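Local coordinates for protein multicopper oxidase type 1 (Nitrosomonas europaea, PDB 3G5W) that binds copper ions at a type 1 site and at oxygen-bridged clusters between subunits, and probably works as a laccase-like oxidoreductase built from two cupredoxin domains, at residues 293-298 with 311-316; 145-150 with 160-165; 245-250 with 275-280; 61-66 with 90-95. One frame throughout, in Å; residues are numbered along the deposited sequence.

Along the chain the order is contact 4, contact 2, contact 3, contact 1, each closing before the next opens. Contact 4 lies in the first cupredoxin domain beside the bridged coppers, and contact 3 in the second; their centres are about 40 Å apart, on opposite sides of the chain's centre. Strand 137-146 links the other two: contact 2 grows from its end, while residues 293-298 of contact 1 pack along it, with centres about 25 Å apart. Contacts 2 and 4 both touch the second subunit, and contacts 2 and 3 the third, so loops of both domains take part in trimer assembly, whereas contact 1 joins two parts of the C-terminal tail and touches no other subunit.

Contact 1: 293-298 with 311-316; sequences PDFYYE and KVFKGE
Phe313 pushes its ring in between Phe295 and Tyr297, and most of what the two segments share is built round it. Against Tyr297 the geometry is T-shaped: the CE2 edge of Phe313 is directed at the phenol face, with CE2 3.4 Å from Tyr297 CZ and the two planes at 68°. At another part of its rim, CZ of Phe313 comes within 3.1 Å of the carbonyl O of Phe295, which lies near the plane of the Phe313 ring. That oxygen also accepts a hydrogen bond from Asn170. The Phe295 ring itself meets Phe313 obliquely, planes 51° apart, through its CD2 at 3.9 Å from Phe313 CE1. Val312 fills in beside this aromatic cluster. Its CG1 sits at the edge of the Phe295 ring, 4.1 Å from CD2, and its CG2 rests 3.6 Å from Pro293 O.

The receiving surface is a type I beta turn from Asp294 to Tyr297, part of the C-terminal tail that runs back over the cupredoxin domains. Glu298, next in the chain, accepts two N-H groups of the turn: Asp294 N lies 2.8 Å from Glu298 OE1, above the carboxylate plane, and Tyr296 N lies 3.0 Å from Glu298 OE2. Phe313 has CG anti to its carbonyl carbon (chi1 -58°), a setting that carries the ring across to the turn while its backbone pairs with Val31. The Tyr297 hydroxyl continues past the Phe313 edge to bond Ala33 O, and Tyr296 pairs through its backbone with Ile140 of strand 137-146.

Contact 2: 145-150 with 160-165; sequences DWVSSW and PGDVFD
Val147 lays its CG2 methyl almost squarely over the centre of the Phe164 ring, a CH-pi contact with CG2 3.6 Å from the ring centroid and only 12° off the normal. The other methyl, CG1, turns to Val163 O at 3.4 Å. Further along, Trp150 and Asp162 cross at about a right angle: the indole NE1-H reaches Asp162 OD1 at 2.7 Å in a nearly straight bond, lying in the plane of the indole but meeting the carboxylate from above its own plane, 39° out of it. These residues belong to the long connection that leaves strand 137-146 and returns as its antiparallel neighbour 166-169, at the edge of a second-domain sheet. Asp165 closes the loop. With its CG set between backbone N and carbonyl carbon (chi1 51°), its OD1 uses the syn lone pair for Ser148 N at 2.9 Å, and OD2 is met by Ser148 OG at 2.6 Å, on the syn side but somewhat out of plane, while Asp165 N bonds Trp146 O at 3.0 Å. A water ties Ser149 N to Val163 O and Asp165 OD2. Met114 of helix 108-114 packs on Val147, Trp150 and Asp162, and Pro160 of the third subunit packs on Val163 and Asp165.

Contact 3: 245-250 with 275-280; sequences PGLWMI and EEVGID
Where strand 247-252 enters its sheet in the second cupredoxin domain, Pro245, Gly246 and Leu247 meet Val277 and its neighbours, which turn out of the adjacent antiparallel strand 269-274. Val277 is the central piece, and its two methyls divide the work. CG1, anti to the carbonyl carbon (chi1 -53°), points at the Pro245-Gly246 peptide, 3.7 Å from Gly246 N, and also touches Pro245 CB at 4.0 Å. CG2 reaches the next peptide, lying 3.7 Å from Gly246 O and 3.9 Å from Leu247 CD2. Gly246, having no side chain, presents bare backbone to both methyls. The Leu247 and Val277 side chains run past each other in opposite directions, and this brings Leu247 CD2 on to the carbonyl O of Gly278 at 3.7 Å. On the proline side Glu276 adds just its CB, 4.1 Å from Pro245 CB; its chain then bends at chi2, and the carboxylate bonds the backbone N of Lys184. Trp69 of the third subunit packs on both Leu247 and Val277, so the same apolar patch is used within the chain and between chains. What passes between the two segments is van der Waals packing, of the Val277 methyls on the Gly246 backbone and of Pro245 and Leu247 on the atoms facing them, without hydrogen bonds, and the fit therefore depends on shape, the directional bonding being supplied by the neighbouring strands.

Contact 4: 61-66 with 90-95; sequences HGMLQR and YKFKAE. With C1O (Cu-O linkage), chain L; C2O (Cu-O-Cu linkage), chain K.
Leu64 and Glu95 supply the backbone bond of this contact: Leu64 N donates to Glu95 O at 3.2 Å, in the carbonyl plane and almost straight (170°). Two waters extend the polar grip, one accepting from Gln65 N and donating to Lys93 O and Glu95 O, the other accepting from Arg66 N and donating to Glu95 OE2. Bent at chi2 and chi3, Met63 brings SD to 3.5 Å from Glu95 N, a weak hydrogen bond, and makes an oblique Met-aromatic contact with SD 5.0 Å from the Phe92 ring centroid. Packing completes the set: Met63 CG lies 3.9 Å from Phe92 CE1, and Gln65 NE2 is 3.3 Å from Phe92 CB, its amide plane 68° from the ring, while that nitrogen bonds Thr68. Arg66 passes Glu95 with its aliphatic part, CD 3.5 Å from OE2, and sends its guanidinium to Asp243 of the second subunit. Metal binding occupies the other end of 61-66. His61 ND1 binds a copper of the bridged pair at 2.0 Å, joined by His103 and by His253 of the second subunit, and Gly62 N donates a hydrogen bond to the oxygen of the Cu-O group at 3.1 Å. The loop thus leaves strand 59-61 at the copper cluster and crosses to strand 87-93, which pairs with 43-50, while Met63 also packs on Leu121 and Val123 of strand 118-124 in the domain's other sheet.

Contact 1: 293-298 with 311-316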
# COMPACT_ATOMS: atom_id res chain seq x y z
N PRO A 293 14.66 -29.10 -3.35
CA PRO A 293 13.29 -29.33 -2.87
C PRO A 293 13.05 -28.76 -1.47
O PRO A 293 14.01 -28.61 -0.70
CB PRO A 293 13.18 -30.87 -2.84
CG PRO A 293 14.28 -31.35 -3.73
CD PRO A 293 15.39 -30.37 -3.51
N ASP A 294 11.80 -28.43 -1.19
CA ASP A 294 11.34 -27.92 0.12
C ASP A 294 11.76 -26.47 0.45
O ASP A 294 11.67 -26.06 1.62
CB ASP A 294 11.75 -28.87 1.25
CG ASP A 294 10.69 -28.98 2.34
OD1 ASP A 294 9.51 -28.68 2.07
OD2 ASP A 294 11.04 -29.41 3.46
N PHE A 295 12.19 -25.70 -0.55
CA PHE A 295 12.54 -24.29 -0.34
C PHE A 295 11.32 -23.41 -0.02
O PHE A 295 11.47 -22.30 0.53
CB PHE A 295 13.32 -23.73 -1.55
CG PHE A 295 13.67 -22.27 -1.41
CD1 PHE A 295 12.91 -21.29 -2.07
CD2 PHE A 295 14.72 -21.87 -0.59
CE1 PHE A 295 13.21 -19.94 -1.92
CE2 PHE A 295 15.03 -20.53 -0.44
CZ PHE A 295 14.27 -19.55 -1.10
N TYR A 296 10.13 -23.89 -0.36
CA TYR A 296 8.88 -23.22 0.01
C TYR A 296 8.09 -24.08 0.99
O TYR A 296 6.89 -23.89 1.17
CB TYR A 296 8.04 -22.87 -1.24
CG TYR A 296 8.81 -22.06 -2.25
CD1 TYR A 296 8.99 -20.68 -2.08
CD2 TYR A 296 9.38 -22.66 -3.37
CE1 TYR A 296 9.71 -19.93 -2.99
CE2 TYR A 296 10.11 -21.91 -4.29
CZ TYR A 296 10.27 -20.54 -4.09
OH TYR A 296 10.98 -19.78 -4.97
N TYR A 297 8.79 -25.01 1.65
CA TYR A 297 8.18 -25.98 2.55
C TYR A 297 7.14 -26.84 1.84
O TYR A 297 6.27 -27.42 2.48
CB TYR A 297 7.53 -25.29 3.77
CG TYR A 297 8.46 -24.99 4.92
CD1 TYR A 297 9.27 -25.99 5.48
CD2 TYR A 297 8.52 -23.72 5.47
CE1 TYR A 297 10.12 -25.72 6.56
CE2 TYR A 297 9.37 -23.43 6.55
CZ TYR A 297 10.16 -24.43 7.08
OH TYR A 297 11.01 -24.15 8.14
N GLU A 298 7.24 -26.93 0.51
CA GLU A 298 6.24 -27.65 -0.28
C GLU A 298 6.28 -29.16 -0.05
O GLU A 298 5.26 -29.84 -0.21
CB GLU A 298 6.34 -27.29 -1.77
CG GLU A 298 7.44 -28.00 -2.55
CD GLU A 298 8.82 -27.35 -2.43
OE1 GLU A 298 9.76 -27.87 -3.06
OE2 GLU A 298 8.98 -26.33 -1.72
N LYS A 311 17.15 -28.55 6.82
CA LYS A 311 18.54 -28.24 6.52
C LYS A 311 18.67 -27.22 5.39
O LYS A 311 19.70 -26.56 5.26
CB LYS A 311 19.32 -29.52 6.18
CG LYS A 311 19.49 -30.50 7.34
CD LYS A 311 20.32 -31.71 6.91
CE LYS A 311 20.37 -32.79 7.98
NZ LYS A 311 21.51 -32.61 8.92
N VAL A 312 17.62 -27.08 4.59
CA VAL A 312 17.57 -26.07 3.53
C VAL A 312 17.70 -24.64 4.10
O VAL A 312 18.38 -23.79 3.51
CB VAL A 312 16.27 -26.18 2.69
CG1 VAL A 312 16.17 -25.05 1.64
CG2 VAL A 312 16.18 -27.56 2.01
N PHE A 313 17.07 -24.40 5.25
CA PHE A 313 17.03 -23.08 5.87
C PHE A 313 18.06 -22.87 7.00
O PHE A 313 18.18 -21.76 7.54
CB PHE A 313 15.63 -22.78 6.40
CG PHE A 313 14.56 -22.84 5.36
CD1 PHE A 313 14.71 -22.15 4.15
CD2 PHE A 313 13.40 -23.56 5.58
CE1 PHE A 313 13.71 -22.19 3.17
CE2 PHE A 313 12.39 -23.61 4.60
CZ PHE A 313 12.56 -22.92 3.40
N LYS A 314 18.77 -23.93 7.36
CA LYS A 314 19.71 -23.89 8.48
C LYS A 314 20.94 -23.05 8.15
O LYS A 314 21.52 -23.18 7.06
CB LYS A 314 20.12 -25.30 8.89
CG LYS A 314 20.87 -25.34 10.21
CD LYS A 314 20.86 -26.73 10.82
CE LYS A 314 21.68 -26.75 12.10
NZ LYS A 314 21.03 -25.92 13.17
N GLY A 315 21.33 -22.19 9.08
CA GLY A 315 22.53 -21.38 8.92
C GLY A 315 23.71 -22.00 9.65
O GLY A 315 23.69 -23.19 10.00
N GLU A 316 24.76 -21.20 9.86
CA GLU A 316 25.93 -21.64 10.60
C GLU A 316 25.96 -20.94 11.96
O GLU A 316 25.79 -19.72 12.03
CB GLU A 316 27.21 -21.33 9.81
CG GLU A 316 27.37 -22.16 8.54
CD GLU A 316 28.29 -21.51 7.50
OE1 GLU A 316 28.43 -20.26 7.51
OE2 GLU A 316 28.86 -22.25 6.66

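Contact 2: 145-150 with 160-165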
# COMPACT_ATOMS: atom_id res chain seq x y z
N ASP A 145 12.66 -7.61 3.82
CA ASP A 145 13.48 -6.49 3.34
C ASP A 145 14.63 -6.26 4.33
O ASP A 145 14.41 -6.21 5.54
CB ASP A 145 12.61 -5.24 3.21
CG ASP A 145 11.26 -5.55 2.57
OD1 ASP A 145 11.23 -5.83 1.37
OD2 ASP A 145 10.23 -5.54 3.29
N TRP A 146 15.85 -6.13 3.82
CA TRP A 146 17.04 -6.13 4.67
C TRP A 146 17.88 -4.87 4.48
O TRP A 146 17.93 -4.32 3.38
CB TRP A 146 17.92 -7.36 4.40
CG TRP A 146 17.21 -8.69 4.45
CD1 TRP A 146 16.35 -9.20 3.50
CD2 TRP A 146 17.30 -9.69 5.48
NE1 TRP A 146 15.89 -10.44 3.89
CE2 TRP A 146 16.46 -10.76 5.10
CE3 TRP A 146 18.00 -9.77 6.69
CZ2 TRP A 146 16.31 -11.92 5.88
CZ3 TRP A 146 17.86 -10.93 7.46
CH2 TRP A 146 17.01 -11.98 7.06
N VAL A 147 18.53 -4.43 5.56
CA VAL A 147 19.46 -3.28 5.54
C VAL A 147 20.88 -3.79 5.79
O VAL A 147 21.25 -4.07 6.93
CB VAL A 147 19.07 -2.22 6.60
CG1 VAL A 147 20.03 -1.02 6.56
CG2 VAL A 147 17.62 -1.74 6.40
N SER A 148 21.68 -3.92 4.73
CA SER A 148 22.99 -4.58 4.81
C SER A 148 24.03 -3.88 5.70
O SER A 148 24.97 -4.53 6.18
CB SER A 148 23.57 -4.85 3.42
OG SER A 148 24.05 -3.66 2.83
N SER A 149 23.85 -2.58 5.94
CA SER A 149 24.76 -1.83 6.82
C SER A 149 24.76 -2.37 8.25
O SER A 149 25.71 -2.16 8.99
CB SER A 149 24.44 -0.34 6.81
OG SER A 149 23.24 -0.08 7.51
N TRP A 150 23.70 -3.10 8.62
CA TRP A 150 23.61 -3.69 9.96
C TRP A 150 23.83 -5.21 9.97
O TRP A 150 23.66 -5.85 11.02
CB TRP A 150 22.26 -3.36 10.62
CG TRP A 150 21.97 -1.88 10.71
CD1 TRP A 150 21.00 -1.20 10.02
CD2 TRP A 150 22.65 -0.91 11.52
NE1 TRP A 150 21.04 0.13 10.35
CE2 TRP A 150 22.04 0.34 11.26
CE3 TRP A 150 23.72 -0.97 12.43
CZ2 TRP A 150 22.46 1.52 11.89
CZ3 TRP A 150 24.14 0.20 13.05
CH2 TRP A 150 23.51 1.44 12.78
N PRO A 160 15.82 5.52 11.59
CA PRO A 160 15.79 6.51 10.52
C PRO A 160 17.15 6.71 9.85
O PRO A 160 18.17 6.80 10.54
CB PRO A 160 15.35 7.79 11.25
CG PRO A 160 14.52 7.30 12.35
CD PRO A 160 15.22 6.06 12.83
N GLY A 161 17.14 6.75 8.52
CA GLY A 161 18.35 6.86 7.72
C GLY A 161 18.79 5.55 7.10
O GLY A 161 19.66 5.54 6.22
N ASP A 162 18.21 4.44 7.56
CA ASP A 162 18.54 3.12 7.03
C ASP A 162 18.30 3.05 5.53
O ASP A 162 17.34 3.64 5.00
CB ASP A 162 17.72 2.04 7.73
CG ASP A 162 18.36 1.57 9.02
OD1 ASP A 162 19.46 2.05 9.38
OD2 ASP A 162 17.75 0.71 9.69
N VAL A 163 19.18 2.34 4.84
CA VAL A 163 19.03 2.13 3.40
C VAL A 163 18.79 0.65 3.13
O VAL A 163 19.68 -0.19 3.33
CB VAL A 163 20.25 2.67 2.60
CG1 VAL A 163 20.06 2.45 1.12
CG2 VAL A 163 20.46 4.17 2.89
N PHE A 164 17.56 0.33 2.72
CA PHE A 164 17.23 -1.05 2.40
C PHE A 164 17.87 -1.40 1.08
O PHE A 164 17.84 -0.60 0.15
CB PHE A 164 15.70 -1.25 2.34
CG PHE A 164 15.04 -1.25 3.68
CD1 PHE A 164 14.80 -2.44 4.35
CD2 PHE A 164 14.65 -0.05 4.28
CE1 PHE A 164 14.18 -2.44 5.60
CE2 PHE A 164 14.04 -0.04 5.53
CZ PHE A 164 13.80 -1.24 6.19
N ASP A 165 18.47 -2.59 0.99
CA ASP A 165 19.20 -2.95 -0.23
C ASP A 165 19.16 -4.43 -0.63
O ASP A 165 19.67 -4.78 -1.69
CB ASP A 165 20.65 -2.45 -0.18
CG ASP A 165 21.38 -2.83 1.10
OD1 ASP A 165 20.83 -3.60 1.93
OD2 ASP A 165 22.51 -2.35 1.27
O HOH W 1 22.28 -0.76 3.99
O HOH W 2 21.75 1.99 5.88

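Contact 3: 245-250 with 275-280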
# COMPACT_ATOMS: atom_id res chain seq x y z
N PRO A 245 1.25 -24.14 -20.04
CA PRO A 245 2.66 -24.50 -20.06
C PRO A 245 3.61 -23.46 -20.65
O PRO A 245 3.37 -22.93 -21.74
CB PRO A 245 2.69 -25.80 -20.86
CG PRO A 245 1.34 -26.40 -20.61
CD PRO A 245 0.41 -25.21 -20.63
N GLY A 246 4.67 -23.17 -19.88
CA GLY A 246 5.72 -22.24 -20.27
C GLY A 246 6.69 -22.02 -19.11
O GLY A 246 6.67 -22.77 -18.13
N LEU A 247 7.55 -21.03 -19.25
CA LEU A 247 8.41 -20.56 -18.17
C LEU A 247 7.93 -19.16 -17.81
O LEU A 247 7.90 -18.27 -18.67
CB LEU A 247 9.89 -20.58 -18.58
CG LEU A 247 10.46 -21.94 -19.02
CD1 LEU A 247 11.90 -21.82 -19.47
CD2 LEU A 247 10.33 -23.00 -17.92
N TRP A 248 7.56 -18.98 -16.54
CA TRP A 248 6.80 -17.80 -16.12
C TRP A 248 7.40 -17.12 -14.91
O TRP A 248 7.62 -17.75 -13.88
CB TRP A 248 5.36 -18.20 -15.79
CG TRP A 248 4.65 -18.92 -16.89
CD1 TRP A 248 4.34 -20.25 -16.94
CD2 TRP A 248 4.15 -18.34 -18.10
NE1 TRP A 248 3.67 -20.54 -18.11
CE2 TRP A 248 3.54 -19.38 -18.84
CE3 TRP A 248 4.15 -17.04 -18.63
CZ2 TRP A 248 2.94 -19.16 -20.09
CZ3 TRP A 248 3.55 -16.82 -19.87
CH2 TRP A 248 2.95 -17.88 -20.58
N MET A 249 7.64 -15.82 -15.03
CA MET A 249 8.16 -15.04 -13.90
C MET A 249 7.10 -14.85 -12.84
O MET A 249 5.92 -14.66 -13.14
CB MET A 249 8.63 -13.66 -14.36
CG MET A 249 9.76 -13.65 -15.36
SD MET A 249 11.25 -14.59 -14.91
CE MET A 249 11.67 -13.87 -13.33
N ILE A 250 7.53 -14.93 -11.59
CA ILE A 250 6.79 -14.36 -10.47
C ILE A 250 7.76 -13.47 -9.71
O ILE A 250 8.87 -13.89 -9.38
CB ILE A 250 6.11 -15.43 -9.57
CG1 ILE A 250 5.83 -14.88 -8.17
CG2 ILE A 250 6.94 -16.71 -9.51
CD1 ILE A 250 4.86 -15.73 -7.39
N GLU A 275 6.80 -28.88 -16.55
CA GLU A 275 7.60 -29.99 -17.06
C GLU A 275 7.39 -30.22 -18.55
O GLU A 275 8.28 -30.72 -19.23
CB GLU A 275 7.37 -31.27 -16.24
CG GLU A 275 5.97 -31.80 -16.21
CD GLU A 275 5.88 -33.15 -15.51
OE1 GLU A 275 6.31 -33.25 -14.33
OE2 GLU A 275 5.36 -34.10 -16.13
N GLU A 276 6.22 -29.82 -19.06
CA GLU A 276 5.89 -29.95 -20.49
C GLU A 276 6.86 -29.21 -21.42
O GLU A 276 7.19 -29.72 -22.50
CB GLU A 276 4.45 -29.50 -20.76
CG GLU A 276 3.37 -30.47 -20.26
CD GLU A 276 2.96 -30.24 -18.80
OE1 GLU A 276 2.08 -30.98 -18.32
OE2 GLU A 276 3.50 -29.33 -18.15
N VAL A 277 7.31 -28.01 -21.02
CA VAL A 277 8.21 -27.22 -21.87
C VAL A 277 9.70 -27.44 -21.59
O VAL A 277 10.55 -27.11 -22.42
CB VAL A 277 7.87 -25.68 -21.87
CG1 VAL A 277 6.40 -25.45 -22.21
CG2 VAL A 277 8.24 -25.03 -20.55
N GLY A 278 10.02 -27.99 -20.42
CA GLY A 278 11.40 -28.25 -20.05
C GLY A 278 12.20 -26.99 -19.77
O GLY A 278 11.69 -25.87 -19.91
N ILE A 279 13.45 -27.16 -19.37
CA ILE A 279 14.29 -26.01 -19.04
C ILE A 279 15.49 -25.86 -19.98
O ILE A 279 16.33 -24.98 -19.78
CB ILE A 279 14.73 -26.04 -17.55
CG1 ILE A 279 15.56 -27.30 -17.23
CG2 ILE A 279 13.51 -25.96 -16.63
CD1 ILE A 279 16.39 -27.19 -15.96
N ASP A 280 15.56 -26.71 -21.00
CA ASP A 280 16.70 -26.70 -21.93
C ASP A 280 16.51 -25.64 -23.01
O ASP A 280 16.21 -25.95 -24.17
CB ASP A 280 16.91 -28.10 -22.54
CG ASP A 280 18.33 -28.31 -23.06
OD1 ASP A 280 19.14 -27.36 -23.03
OD2 ASP A 280 18.63 -29.44 -23.50

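Contact 4: 61-66 with 90-95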
# COMPACT_ATOMS: atom_id res chain seq x y z
N HIS A 61 1.12 -14.71 15.42
CA HIS A 61 0.33 -13.74 14.64
C HIS A 61 -0.82 -14.43 13.92
O HIS A 61 -0.60 -15.20 12.99
CB HIS A 61 1.22 -13.03 13.62
CG HIS A 61 0.53 -11.90 12.90
ND1 HIS A 61 1.10 -10.65 12.76
CD2 HIS A 61 -0.69 -11.82 12.32
CE1 HIS A 61 0.27 -9.86 12.11
NE2 HIS A 61 -0.82 -10.55 11.82
N GLY A 62 -2.04 -14.11 14.34
CA GLY A 62 -3.24 -14.72 13.79
C GLY A 62 -3.92 -15.66 14.77
O GLY A 62 -5.08 -16.03 14.58
N MET A 63 -3.19 -16.05 15.82
CA MET A 63 -3.78 -16.85 16.88
C MET A 63 -4.59 -15.93 17.79
O MET A 63 -4.06 -14.96 18.33
CB MET A 63 -2.71 -17.60 17.69
CG MET A 63 -2.01 -18.75 16.95
SD MET A 63 -3.13 -20.08 16.42
CE MET A 63 -3.47 -19.58 14.73
N LEU A 64 -5.88 -16.25 17.93
CA LEU A 64 -6.82 -15.47 18.74
C LEU A 64 -6.50 -15.48 20.23
O LEU A 64 -6.87 -14.55 20.95
CB LEU A 64 -8.25 -15.99 18.52
CG LEU A 64 -9.28 -15.21 17.69
CD1 LEU A 64 -8.68 -14.11 16.81
CD2 LEU A 64 -10.15 -16.17 16.88
N GLN A 65 -5.82 -16.53 20.69
CA GLN A 65 -5.46 -16.68 22.11
C GLN A 65 -6.67 -16.53 23.03
O GLN A 65 -6.65 -15.75 23.99
CB GLN A 65 -4.33 -15.70 22.51
CG GLN A 65 -3.05 -15.78 21.67
CD GLN A 65 -2.14 -16.96 22.03
OE1 GLN A 65 -1.11 -17.17 21.39
NE2 GLN A 65 -2.52 -17.72 23.04
N ARG A 66 -7.74 -17.28 22.74
CA ARG A 66 -8.97 -17.18 23.51
C ARG A 66 -8.76 -17.72 24.92
O ARG A 66 -8.50 -18.91 25.12
CB ARG A 66 -10.14 -17.87 22.80
CG ARG A 66 -10.42 -17.30 21.42
CD ARG A 66 -11.64 -17.94 20.77
NE ARG A 66 -12.86 -17.25 21.17
CZ ARG A 66 -13.39 -16.21 20.53
NH1 ARG A 66 -12.81 -15.72 19.43
NH2 ARG A 66 -14.51 -15.66 20.98
N TYR A 90 4.81 -21.46 25.79
CA TYR A 90 3.55 -20.96 25.23
C TYR A 90 2.54 -22.09 25.09
O TYR A 90 2.90 -23.18 24.63
CB TYR A 90 3.80 -20.30 23.87
CG TYR A 90 4.70 -19.09 23.96
CD1 TYR A 90 4.18 -17.82 24.22
CD2 TYR A 90 6.08 -19.21 23.79
CE1 TYR A 90 5.00 -16.71 24.30
CE2 TYR A 90 6.91 -18.09 23.88
CZ TYR A 90 6.36 -16.85 24.13
OH TYR A 90 7.17 -15.75 24.23
N LYS A 91 1.30 -21.83 25.50
CA LYS A 91 0.21 -22.79 25.40
C LYS A 91 -1.02 -22.13 24.80
O LYS A 91 -1.57 -21.18 25.36
CB LYS A 91 -0.14 -23.37 26.78
CG LYS A 91 0.81 -24.48 27.22
CD LYS A 91 0.41 -25.04 28.58
CE LYS A 91 1.34 -26.17 29.00
NZ LYS A 91 0.95 -27.48 28.38
N PHE A 92 -1.45 -22.63 23.64
CA PHE A 92 -2.60 -22.05 22.96
C PHE A 92 -3.32 -23.09 22.12
O PHE A 92 -2.73 -24.11 21.72
CB PHE A 92 -2.18 -20.82 22.12
CG PHE A 92 -1.10 -21.10 21.11
CD1 PHE A 92 -1.42 -21.49 19.81
CD2 PHE A 92 0.25 -20.97 21.45
CE1 PHE A 92 -0.43 -21.76 18.87
CE2 PHE A 92 1.25 -21.24 20.52
CZ PHE A 92 0.92 -21.63 19.22
N LYS A 93 -4.61 -22.86 21.88
CA LYS A 93 -5.37 -23.66 20.92
C LYS A 93 -5.12 -23.09 19.53
O LYS A 93 -5.07 -21.87 19.36
CB LYS A 93 -6.87 -23.62 21.25
CG LYS A 93 -7.73 -24.60 20.43
CD LYS A 93 -9.20 -24.61 20.86
CE LYS A 93 -9.43 -25.41 22.15
NZ LYS A 93 -8.99 -26.85 22.07
N ALA A 94 -4.93 -23.97 18.54
CA ALA A 94 -4.68 -23.52 17.17
C ALA A 94 -5.98 -23.09 16.53
O ALA A 94 -6.78 -23.92 16.08
CB ALA A 94 -4.00 -24.62 16.36
N GLU A 95 -6.22 -21.78 16.53
CA GLU A 95 -7.43 -21.20 15.97
C GLU A 95 -7.27 -19.69 15.76
O GLU A 95 -6.63 -19.02 16.58
CB GLU A 95 -8.66 -21.50 16.85
CG GLU A 95 -8.50 -21.11 18.32
CD GLU A 95 -9.75 -21.32 19.15
OE1 GLU A 95 -10.69 -22.00 18.67
OE2 GLU A 95 -9.80 -20.82 20.29
CU4 C1O L . -0.35 -10.23 16.03
O3 C1O L . -2.51 -11.80 16.30
CU2 C2O K . 1.86 -7.16 17.50
CU3 C2O K . 2.85 -9.97 13.45
O1 C2O K . 2.47 -8.16 15.92
O HOH W 3 -5.67 -19.24 19.27
O HOH W 4 -7.64 -19.49 21.01